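Local coordinates for BolA (Coxiella burnetii, PDB 3TR3), which is of unknown function but belongs to the BolA/IbaG family and is probably linked to the stress response, at residues H8-K11 and Q12-T16. Numbering follows the deposited sequence.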
loop_
_atom_site.group_PDB
_atom_site.type_symbol
_atom_site.label_atom_id
_atom_site.label_comp_id
_atom_site.label_asym_id
_atom_site.label_seq_id
_atom_site.Cartn_x
_atom_site.Cartn_y
_atom_site.Cartn_z
ATOM N N HIS B 8 5.225 -0.327 -7.225
ATOM C CA HIS B 8 4.471 -1.577 -7.425
ATOM C C HIS B 8 5.447 -2.786 -7.520
ATOM O O HIS B 8 5.094 -3.899 -7.174
ATOM C CB HIS B 8 3.600 -1.472 -8.691
ATOM C CG HIS B 8 2.609 -2.586 -8.855
ATOM N ND1 HIS B 8 1.583 -2.818 -7.959
ATOM C CD2 HIS B 8 2.479 -3.531 -9.824
ATOM C CE1 HIS B 8 0.860 -3.848 -8.367
ATOM N NE2 HIS B 8 1.384 -4.297 -9.499
ATOM N N ASP B 9 6.650 -2.547 -8.039
ATOM C CA ASP B 9 7.725 -3.512 -7.967
ATOM C C ASP B 9 8.035 -3.877 -6.499
ATOM O O ASP B 9 8.045 -5.042 -6.143
ATOM C CB ASP B 9 8.991 -2.964 -8.617
ATOM C CG ASP B 9 8.890 -2.880 -10.126
ATOM O OD1 ASP B 9 8.156 -3.679 -10.749
ATOM O OD2 ASP B 9 9.560 -1.988 -10.687
ATOM N N ILE B 10 8.314 -2.871 -5.678
ATOM C CA ILE B 10 8.730 -3.084 -4.314
ATOM C C ILE B 10 7.672 -3.985 -3.650
ATOM O O ILE B 10 8.015 -4.946 -2.940
ATOM C CB ILE B 10 8.823 -1.748 -3.517
ATOM C CG1 ILE B 10 9.847 -0.772 -4.121
ATOM C CG2 ILE B 10 9.131 -2.017 -2.039
ATOM C CD1 ILE B 10 11.247 -1.277 -4.195
ATOM N N LYS B 11 6.395 -3.688 -3.920
ATOM C CA LYS B 11 5.277 -4.374 -3.287
ATOM C C LYS B 11 5.112 -5.818 -3.751
ATOM O O LYS B 11 4.914 -6.724 -2.916
ATOM C CB LYS B 11 3.966 -3.599 -3.491
ATOM C CG LYS B 11 2.715 -4.451 -3.407
ATOM C CD LYS B 11 1.464 -3.570 -3.332
ATOM C CE LYS B 11 0.211 -4.356 -3.708
ATOM N NZ LYS B 11 -0.337 -5.164 -2.598
ATOM N N GLN B 12 5.177 -6.027 -5.071
ATOM C CA GLN B 12 5.110 -7.369 -5.618
ATOM C C GLN B 12 6.287 -8.286 -5.194
ATOM O O GLN B 12 6.074 -9.442 -4.870
ATOM C CB GLN B 12 4.980 -7.313 -7.141
ATOM C CG GLN B 12 3.627 -6.753 -7.596
ATOM C CD GLN B 12 3.395 -6.882 -9.108
ATOM O OE1 GLN B 12 4.307 -6.653 -9.926
ATOM N NE2 GLN B 12 2.166 -7.252 -9.485
ATOM N N TRP B 13 7.514 -7.759 -5.223
ATOM C CA TRP B 13 8.726 -8.520 -4.946
ATOM C C TRP B 13 8.759 -9.001 -3.491
ATOM O O TRP B 13 9.074 -10.154 -3.223
ATOM C CB TRP B 13 9.976 -7.684 -5.236
ATOM C CG TRP B 13 10.217 -7.352 -6.686
ATOM C CD1 TRP B 13 9.728 -8.014 -7.778
ATOM C CD2 TRP B 13 10.996 -6.252 -7.204
ATOM N NE1 TRP B 13 10.163 -7.410 -8.937
ATOM C CE2 TRP B 13 10.943 -6.330 -8.617
ATOM C CE3 TRP B 13 11.743 -5.222 -6.607
ATOM C CZ2 TRP B 13 11.599 -5.412 -9.449
ATOM C CZ3 TRP B 13 12.401 -4.314 -7.427
ATOM C CH2 TRP B 13 12.321 -4.414 -8.840
ATOM N N ILE B 14 8.418 -8.119 -2.558
ATOM C CA ILE B 14 8.418 -8.477 -1.150
ATOM C C ILE B 14 7.320 -9.488 -0.847
ATOM O O ILE B 14 7.554 -10.454 -0.146
ATOM C CB ILE B 14 8.250 -7.259 -0.249
ATOM C CG1 ILE B 14 9.418 -6.289 -0.418
ATOM C CG2 ILE B 14 8.104 -7.693 1.189
ATOM C CD1 ILE B 14 9.178 -4.934 0.355
ATOM N N GLU B 15 6.123 -9.287 -1.390
ATOM C CA GLU B 15 5.051 -10.268 -1.190
ATOM C C GLU B 15 5.305 -11.627 -1.866
ATOM O O GLU B 15 4.780 -12.641 -1.450
ATOM C CB GLU B 15 3.695 -9.693 -1.597
ATOM C CG GLU B 15 3.299 -8.481 -0.752
ATOM C CD GLU B 15 2.036 -7.790 -1.249
ATOM O OE1 GLU B 15 1.623 -8.047 -2.404
ATOM O OE2 GLU B 15 1.460 -6.996 -0.475
ATOM N N THR B 16 6.117 -11.634 -2.907
ATOM C CA THR B 16 6.474 -12.856 -3.584
ATOM C C THR B 16 7.508 -13.600 -2.755
ATOM O O THR B 16 7.353 -14.772 -2.509
ATOM C CB THR B 16 7.019 -12.567 -5.001
ATOM O OG1 THR B 16 5.930 -12.167 -5.839
ATOM C CG2 THR B 16 7.678 -13.797 -5.621
#
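With chi1 at -68°, Trp13 holds CG anti to its own carbonyl carbon, and the indole is laid back along the helix over the preceding turn, so that one face of the ring lies against Asp9. The Asp9 methylene supplies a CH-pi contact, CB standing 3.6 Å from the centroid of the Trp13 six-membered ring and almost on its normal. The carboxylate follows the same course, its plane only 6° from that of the indole, while OD2 accepts hydrogen bonds from Thr6 N and Asn2 ND2, which help to fix the rotation of the group. Asp9 O lies over the same side of the indole and takes a hydrogen bond of 2.9 Å from Trp13 N, the i to i+4 helix bond.

One residue earlier in each turn, His8 swings CG anti to its backbone N and offers a ring face to Gln12, whose CG sits 4.0 Å from the imidazole centroid. The Gln12 amide is turned 39° from that ring, and although the two NE2 atoms are close, the angle is too poor for a hydrogen bond. Lys11 NZ meets the Glu15 carboxylate in a weak salt bridge, 3.3 Å to OE2 and slightly farther from OE1, but OE2 is also bound by Val23 N, tying the helix to strand 22-28.

On the buried side, Ile10 CG2 meets Ile14 CD1 at 3.8 Å, the two side chains running alongside one another. Outside these turns, His61 stacks on Trp13, and His8 ND1 makes a weak hydrogen bond to Glu27 of the second subunit. The whole illustrates i to i+4 pairing on an amphipathic alpha-helix: isoleucines face the protein interior, charged and polar pairs line other sides, and helix 7-17 forms the N-terminal helix of the BolA alpha/beta fold.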